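Local coordinates for nitrogen regulatory protein P-II (Thiomonas intermedia, PDB 5DRK) that probably regulates enzyme activity as a trimeric, nucleotide-binding protein of the P-II signalling family, with adenine nucleotides bound in the clefts between its subunits, at residues B[11-16]-B[63-68]; B[15-20]-B[88-93]. One frame throughout, in Å; residues are numbered along the deposited sequence.

Interaction 1 of 2, residues B[11-16]-B[63-68]; sequences KLEIIL and LIMIIA. With AMP (adenosine monophosphate), chain D; ADP (adenosine-5'-diphosphate), chain E.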
loop_
_atom_site.group_PDB
_atom_site.type_symbol
_atom_site.label_atom_id
_atom_site.label_comp_id
_atom_site.label_asym_id
_atom_site.label_seq_id
_atom_site.Cartn_x
_atom_site.Cartn_y
_atom_site.Cartn_z
ATOM N N LYS B 11 10.179 -1.004 -0.585
ATOM C CA LYS B 11 9.085 -0.241 -1.154
ATOM C C LYS B 11 8.665 0.909 -0.225
ATOM O O LYS B 11 8.317 0.692 0.935
ATOM C CB LYS B 11 7.899 -1.146 -1.436
ATOM C CG LYS B 11 6.875 -0.557 -2.388
ATOM C CD LYS B 11 5.537 -1.316 -2.287
ATOM C CE LYS B 11 4.833 -1.019 -0.983
ATOM N NZ LYS B 11 3.365 -1.314 -1.120
ATOM N N LEU B 12 8.678 2.121 -0.767
ATOM C CA LEU B 12 8.206 3.297 -0.047
ATOM C C LEU B 12 6.713 3.573 -0.245
ATOM O O LEU B 12 6.183 3.498 -1.356
ATOM C CB LEU B 12 8.995 4.532 -0.486
ATOM C CG LEU B 12 10.520 4.439 -0.454
ATOM C CD1 LEU B 12 11.133 5.775 -0.900
ATOM C CD2 LEU B 12 11.019 4.066 0.917
ATOM N N GLU B 13 6.038 3.911 0.841
ATOM C CA GLU B 13 4.743 4.572 0.728
ATOM C C GLU B 13 4.920 5.994 1.225
ATOM O O GLU B 13 5.208 6.199 2.393
ATOM C CB GLU B 13 3.670 3.833 1.503
ATOM C CG GLU B 13 3.202 2.577 0.768
ATOM C CD GLU B 13 2.250 1.714 1.570
ATOM O OE1 GLU B 13 1.778 0.689 1.022
ATOM O OE2 GLU B 13 1.988 2.041 2.749
ATOM N N ILE B 14 4.778 6.963 0.321
ATOM C CA ILE B 14 4.956 8.370 0.662
ATOM C C ILE B 14 3.618 9.093 0.622
ATOM O O ILE B 14 3.019 9.245 -0.452
ATOM C CB ILE B 14 5.932 9.077 -0.304
ATOM C CG1 ILE B 14 7.252 8.300 -0.407
ATOM C CG2 ILE B 14 6.204 10.515 0.171
ATOM C CD1 ILE B 14 8.037 8.579 -1.700
ATOM N N ILE B 15 3.163 9.567 1.760
ATOM C CA ILE B 15 1.905 10.247 1.866
ATOM C C ILE B 15 2.064 11.730 2.129
ATOM O O ILE B 15 2.690 12.100 3.060
ATOM C CB ILE B 15 1.055 9.566 2.933
ATOM C CG1 ILE B 15 0.906 8.088 2.620
ATOM C CG2 ILE B 15 -0.281 10.223 3.084
ATOM C CD1 ILE B 15 0.211 7.293 3.699
ATOM N N LEU B 16 1.485 12.556 1.277
ATOM C CA LEU B 16 1.565 14.011 1.362
ATOM C C LEU B 16 0.486 14.756 0.594
ATOM O O LEU B 16 -0.236 14.188 -0.160
ATOM C CB LEU B 16 2.926 14.522 0.900
ATOM C CG LEU B 16 3.699 13.940 -0.278
ATOM C CD1 LEU B 16 2.901 13.116 -1.255
ATOM C CD2 LEU B 16 4.590 14.917 -1.004
ATOM N N LEU B 63 -4.828 14.723 -0.415
ATOM C CA LEU B 63 -3.700 13.838 -0.103
ATOM C C LEU B 63 -3.491 12.824 -1.217
ATOM O O LEU B 63 -4.467 12.378 -1.828
ATOM C CB LEU B 63 -3.921 13.065 1.211
ATOM C CG LEU B 63 -3.723 13.727 2.574
ATOM C CD1 LEU B 63 -4.064 12.710 3.674
ATOM C CD2 LEU B 63 -2.309 14.271 2.732
ATOM N N ILE B 64 -2.234 12.444 -1.449
ATOM C CA ILE B 64 -1.929 11.311 -2.323
ATOM C C ILE B 64 -0.936 10.361 -1.646
ATOM O O ILE B 64 -0.250 10.734 -0.693
ATOM C CB ILE B 64 -1.337 11.757 -3.688
ATOM C CG1 ILE B 64 0.045 12.400 -3.504
ATOM C CG2 ILE B 64 -2.264 12.729 -4.389
ATOM C CD1 ILE B 64 0.714 12.795 -4.799
ATOM N N MET B 65 -0.852 9.139 -2.151
ATOM C CA MET B 65 0.173 8.232 -1.726
ATOM C C MET B 65 0.989 7.801 -2.948
ATOM O O MET B 65 0.449 7.324 -3.956
ATOM C CB MET B 65 -0.425 7.017 -1.003
ATOM C CG MET B 65 0.616 5.955 -0.670
ATOM S SD MET B 65 -0.015 4.633 0.375
ATOM C CE MET B 65 -0.884 3.629 -0.810
ATOM N N ILE B 66 2.299 7.992 -2.844
ATOM C CA ILE B 66 3.223 7.606 -3.885
ATOM C C ILE B 66 3.878 6.292 -3.482
ATOM O O ILE B 66 4.517 6.202 -2.432
ATOM C CB ILE B 66 4.306 8.703 -4.122
ATOM C CG1 ILE B 66 3.631 10.038 -4.507
ATOM C CG2 ILE B 66 5.340 8.244 -5.167
ATOM C CD1 ILE B 66 4.598 11.200 -4.734
ATOM N N ILE B 67 3.699 5.274 -4.319
ATOM C CA ILE B 67 4.303 3.962 -4.115
ATOM C C ILE B 67 5.551 3.885 -4.977
ATOM O O ILE B 67 5.486 4.068 -6.205
ATOM C CB ILE B 67 3.296 2.803 -4.480
ATOM C CG1 ILE B 67 1.979 2.968 -3.694
ATOM C CG2 ILE B 67 3.922 1.421 -4.250
ATOM C CD1 ILE B 67 0.791 2.123 -4.247
ATOM N N ALA B 68 6.692 3.623 -4.356
ATOM C CA ALA B 68 7.935 3.534 -5.114
ATOM C C ALA B 68 8.775 2.340 -4.675
ATOM O O ALA B 68 9.249 2.292 -3.554
ATOM C CB ALA B 68 8.761 4.845 -4.973
HETATM P P AMP D . 6.342 -0.325 -16.677
HETATM O O1P AMP D . 6.108 -1.673 -16.346
HETATM O O2P AMP D . 7.690 0.107 -16.566
HETATM O O3P AMP D . 5.649 0.033 -17.867
HETATM O "O5'" AMP D . 5.589 0.469 -15.594
HETATM C "C5'" AMP D . 4.193 0.446 -15.560
HETATM C "C4'" AMP D . 3.616 0.881 -14.246
HETATM O "O4'" AMP D . 4.045 0.099 -13.167
HETATM C "C3'" AMP D . 3.956 2.301 -13.891
HETATM O "O3'" AMP D . 3.107 3.236 -14.474
HETATM C "C2'" AMP D . 3.810 2.276 -12.411
HETATM O "O2'" AMP D . 2.494 2.557 -12.014
HETATM C "C1'" AMP D . 4.174 0.877 -12.012
HETATM N N9 AMP D . 5.564 0.865 -11.537
HETATM C C8 AMP D . 6.581 0.582 -12.291
HETATM N N7 AMP D . 7.703 0.637 -11.640
HETATM C C5 AMP D . 7.444 0.981 -10.433
HETATM C C6 AMP D . 8.217 1.230 -9.227
HETATM N N6 AMP D . 9.521 1.134 -9.194
HETATM N N1 AMP D . 7.567 1.592 -8.163
HETATM C C2 AMP D . 6.285 1.713 -8.163
HETATM N N3 AMP D . 5.530 1.497 -9.200
HETATM C C4 AMP D . 6.029 1.137 -10.356
HETATM P PB ADP E . -0.695 17.371 10.456
HETATM O O1B ADP E . -1.989 17.991 10.149
HETATM O O2B ADP E . -0.545 16.947 11.884
HETATM O O3B ADP E . 0.489 18.161 10.066
HETATM P PA ADP E . 0.379 14.756 9.717
HETATM O O1A ADP E . 0.465 14.192 11.068
HETATM O O2A ADP E . 1.625 15.067 9.013
HETATM O O3A ADP E . -0.610 16.008 9.584
HETATM O "O5'" ADP E . -0.364 13.698 8.844
HETATM C "C5'" ADP E . -0.841 14.030 7.580
HETATM C "C4'" ADP E . -1.372 12.804 6.885
HETATM O "O4'" ADP E . -0.447 11.763 6.924
HETATM C "C3'" ADP E . -2.581 12.223 7.537
HETATM O "O3'" ADP E . -3.760 12.821 7.069
HETATM C "C2'" ADP E . -2.515 10.779 7.160
HETATM O "O2'" ADP E . -3.023 10.482 5.890
HETATM C "C1'" ADP E . -1.067 10.522 7.101
HETATM N N9 ADP E . -0.716 9.898 8.367
HETATM C C8 ADP E . -0.264 10.495 9.453
HETATM N N7 ADP E . -0.040 9.613 10.407
HETATM C C5 ADP E . -0.353 8.430 9.945
HETATM C C6 ADP E . -0.352 7.055 10.441
HETATM N N6 ADP E . 0.034 6.774 11.680
HETATM N N1 ADP E . -0.770 6.106 9.615
HETATM C C2 ADP E . -1.157 6.356 8.387
HETATM N N3 ADP E . -1.185 7.555 7.875
HETATM C C4 ADP E . -0.807 8.618 8.592
#
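Glu13 and Met65 meet diagonally on the face of the sheet that also carries Ile15 and Ile67: the sulfur SD of Met65 lies 3.8 Å from CG of Glu13. Met65 has its CG anti to the backbone N (chi1 174°), which aims the chain along the neighbouring strand, where its CG also rests 3.9 Å from CG1 of Ile15. Farther along, Lys11 lays its aliphatic chain on the branch methyl of Ile67, with CD 3.7 Å from CG2. On the opposite face the two segments present only aliphatic side chains. Ile14 and Ile66 pair there through their CB atoms, while Leu16 sets its CD1 3.7 Å from CG1 of Ile64, beneath helices 21-31 and 75-88.

Between these two layers of side chains the strands 11-16 and 63-68, central in the ferredoxin-like fold, run antiparallel, joined by six backbone hydrogen bonds from Leu12–Ala68 to Leu16–Ile64. Leu63, at the strand's end, turns CD1 to the ADP ribose, 3.3 Å from O2', and at the far end the carbonyl O of Ile67 approaches C2 of the AMP adenine at 3.2 Å.

Within the chain Lys11 NZ makes a salt bridge, its hydrogen bond weak, to Glu13 OE1, but its stronger partner is Glu13 of the second subunit, and Glu13 OE2 in turn pairs with Lys11 of the third. Buried charge is thus balanced between subunits, which would favour the trimer.

Interaction 2 of 2, residues B[15-20]-B[88-93]; sequences ILEGAH and AHSGVV. With ADP (adenosine-5'-diphosphate), chain E.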
loop_
_atom_site.group_PDB
_atom_site.type_symbol
_atom_site.label_atom_id
_atom_site.label_comp_id
_atom_site.label_asym_id
_atom_site.label_seq_id
_atom_site.Cartn_x
_atom_site.Cartn_y
_atom_site.Cartn_z
ATOM N N ILE B 15 3.163 9.567 1.760
ATOM C CA ILE B 15 1.905 10.247 1.866
ATOM C C ILE B 15 2.064 11.730 2.129
ATOM O O ILE B 15 2.690 12.100 3.060
ATOM C CB ILE B 15 1.055 9.566 2.933
ATOM C CG1 ILE B 15 0.906 8.088 2.620
ATOM C CG2 ILE B 15 -0.281 10.223 3.084
ATOM C CD1 ILE B 15 0.211 7.293 3.699
ATOM N N LEU B 16 1.485 12.556 1.277
ATOM C CA LEU B 16 1.565 14.011 1.362
ATOM C C LEU B 16 0.486 14.756 0.594
ATOM O O LEU B 16 -0.236 14.188 -0.160
ATOM C CB LEU B 16 2.926 14.522 0.900
ATOM C CG LEU B 16 3.699 13.940 -0.278
ATOM C CD1 LEU B 16 2.901 13.116 -1.255
ATOM C CD2 LEU B 16 4.590 14.917 -1.004
ATOM N N GLU B 17 0.396 16.048 0.813
ATOM C CA GLU B 17 -0.570 16.856 0.120
ATOM C C GLU B 17 -0.267 16.872 -1.366
ATOM O O GLU B 17 0.843 16.948 -1.778
ATOM C CB GLU B 17 -0.637 18.254 0.705
ATOM C CG GLU B 17 -1.310 18.354 2.056
ATOM C CD GLU B 17 -0.903 19.598 2.802
ATOM O OE1 GLU B 17 0.234 19.700 3.200
ATOM O OE2 GLU B 17 -1.709 20.481 2.972
ATOM N N GLY B 18 -1.300 16.780 -2.163
ATOM C CA GLY B 18 -1.166 16.708 -3.607
ATOM C C GLY B 18 -0.466 17.880 -4.252
ATOM O O GLY B 18 0.120 17.725 -5.309
ATOM N N ALA B 19 -0.535 19.059 -3.635
ATOM C CA ALA B 19 0.107 20.243 -4.206
ATOM C C ALA B 19 1.630 20.091 -4.255
ATOM O O ALA B 19 2.304 20.794 -5.009
ATOM C CB ALA B 19 -0.276 21.509 -3.418
ATOM N N HIS B 20 2.162 19.173 -3.457
ATOM C CA HIS B 20 3.589 18.922 -3.409
ATOM C C HIS B 20 4.021 17.712 -4.208
ATOM O O HIS B 20 5.120 17.203 -4.001
ATOM C CB HIS B 20 4.020 18.757 -1.957
ATOM C CG HIS B 20 3.814 19.994 -1.152
ATOM N ND1 HIS B 20 4.383 21.205 -1.500
ATOM C CD2 HIS B 20 3.073 20.230 -0.045
ATOM C CE1 HIS B 20 4.013 22.127 -0.629
ATOM N NE2 HIS B 20 3.219 21.564 0.262
ATOM N N ALA B 88 8.399 20.550 7.723
ATOM C CA ALA B 88 7.688 21.781 7.434
ATOM C C ALA B 88 6.328 21.525 6.807
ATOM O O ALA B 88 5.532 22.457 6.673
ATOM C CB ALA B 88 8.527 22.658 6.521
ATOM N N HIS B 89 6.068 20.269 6.420
ATOM C CA HIS B 89 4.792 19.893 5.821
ATOM C C HIS B 89 4.215 18.578 6.356
ATOM O O HIS B 89 4.913 17.754 6.942
ATOM C CB HIS B 89 4.929 19.801 4.301
ATOM C CG HIS B 89 5.395 21.073 3.663
ATOM N ND1 HIS B 89 6.713 21.292 3.317
ATOM C CD2 HIS B 89 4.724 22.202 3.330
ATOM C CE1 HIS B 89 6.831 22.499 2.786
ATOM N NE2 HIS B 89 5.643 23.073 2.787
ATOM N N SER B 90 2.914 18.417 6.151
ATOM C CA SER B 90 2.195 17.193 6.462
ATOM C C SER B 90 2.738 15.975 5.710
ATOM O O SER B 90 3.110 16.079 4.542
ATOM C CB SER B 90 0.712 17.363 6.116
ATOM O OG SER B 90 -0.003 17.996 7.156
ATOM N N GLY B 91 2.754 14.822 6.367
ATOM C CA GLY B 91 2.973 13.580 5.658
ATOM C C GLY B 91 3.911 12.606 6.343
ATOM O O GLY B 91 4.461 12.891 7.406
ATOM N N VAL B 92 4.099 11.451 5.713
ATOM C CA VAL B 92 4.878 10.361 6.299
ATOM C C VAL B 92 5.428 9.426 5.223
ATOM O O VAL B 92 4.875 9.348 4.108
ATOM C CB VAL B 92 4.034 9.526 7.270
ATOM C CG1 VAL B 92 3.585 10.374 8.436
ATOM C CG2 VAL B 92 2.824 8.924 6.536
ATOM N N VAL B 93 6.492 8.707 5.574
ATOM C CA VAL B 93 7.059 7.679 4.712
ATOM C C VAL B 93 7.151 6.360 5.462
ATOM O O VAL B 93 7.773 6.297 6.533
ATOM C CB VAL B 93 8.485 8.042 4.206
ATOM C CG1 VAL B 93 8.910 7.080 3.124
ATOM C CG2 VAL B 93 8.553 9.471 3.704
HETATM P PB ADP E . -0.695 17.371 10.456
HETATM O O1B ADP E . -1.989 17.991 10.149
HETATM O O2B ADP E . -0.545 16.947 11.884
HETATM O O3B ADP E . 0.489 18.161 10.066
HETATM P PA ADP E . 0.379 14.756 9.717
HETATM O O1A ADP E . 0.465 14.192 11.068
HETATM O O2A ADP E . 1.625 15.067 9.013
HETATM O O3A ADP E . -0.610 16.008 9.584
HETATM O "O5'" ADP E . -0.364 13.698 8.844
HETATM C "C5'" ADP E . -0.841 14.030 7.580
HETATM C "C4'" ADP E . -1.372 12.804 6.885
HETATM O "O4'" ADP E . -0.447 11.763 6.924
HETATM C "C3'" ADP E . -2.581 12.223 7.537
HETATM O "O3'" ADP E . -3.760 12.821 7.069
HETATM C "C2'" ADP E . -2.515 10.779 7.160
HETATM O "O2'" ADP E . -3.023 10.482 5.890
HETATM C "C1'" ADP E . -1.067 10.522 7.101
HETATM N N9 ADP E . -0.716 9.898 8.367
HETATM C C8 ADP E . -0.264 10.495 9.453
HETATM N N7 ADP E . -0.040 9.613 10.407
HETATM C C5 ADP E . -0.353 8.430 9.945
HETATM C C6 ADP E . -0.352 7.055 10.441
HETATM N N6 ADP E . 0.034 6.774 11.680
HETATM N N1 ADP E . -0.770 6.106 9.615
HETATM C C2 ADP E . -1.157 6.356 8.387
HETATM N N3 ADP E . -1.185 7.555 7.875
HETATM C C4 ADP E . -0.807 8.618 8.592
HETATM O O HOH W 1 2.034 17.764 2.842
#
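Ile15 and Val92 form an antiparallel hydrogen-bonded pair, closed by Ile15 N to Val92 O at 2.9 Å, nearly straight at 175°, and by the more bent Val92 N to Ile15 O. This is where strand 92-100, outermost in the P-II ferredoxin-like sheet within this chain, joins strand 7-17, just after the turn that follows helix 75-88. Gly91 enters with a backbone conformation suited to glycine, and its CA sits 3.0 Å from the carbonyl O of Ile15, a close approach of the two segments.

On the nucleotide side Ile15 and Val92 lie side by side and point the same way, CB of Ile15 being 4.1 Å from CG2 of Val92. The two valine methyls turn to ADP, CG1 toward C8 of the adenine and CG2 toward N9, while CG2 of Ile15 faces the ribose. Gly91 N donates to the alpha-phosphate oxygen O2A at 2.9 Å. Ser90 OG lies within hydrogen-bonding distance of both O3B and O3A, and also bonds to Tyr51 OH.

Away from the nucleotide, His20, at the N-cap of helix 21-31, directs its ring edge at the face of His89 in an edge-to-face pair, the planes inclined at 55° and the centroids 4.5 Å apart. NE2 of His20 comes 3.5 Å from CD2 of His89, and CE1 of His20 lies over the His89 face. The His89 ring also stacks with Phe85, and its ND1 is hydrogen-bonded to Phe85 O.

Between the histidines and the phosphates a water bridges the segments: it accepts from Glu17 N and donates to Glu17 OE1 and, at 2.6 Å, to Ser90 O.

In the fold
Interactions 1 and 2 use the two edges of strand 7-17, which is hydrogen-bonded to strand 63-70 on one edge and to strand 92-100 on the other; their centres lie 9 Å apart and Ile15 and Leu16 belong to both. They also touch directly, CD2 of Leu63 lying 3.8 Å from N of Glu17. ADP sits where the two meet: interaction 1 supplies Leu63 and Ile15 to its ribose, and interaction 2 supplies Ser90 and Gly91 to its phosphates, while Ser47 of the same chain and Thr37, Ala69 and Lys105 of the third subunit contribute to the site. AMP occupies the equivalent cleft beside Ala68, about 14 Å from the side chain of Ile15.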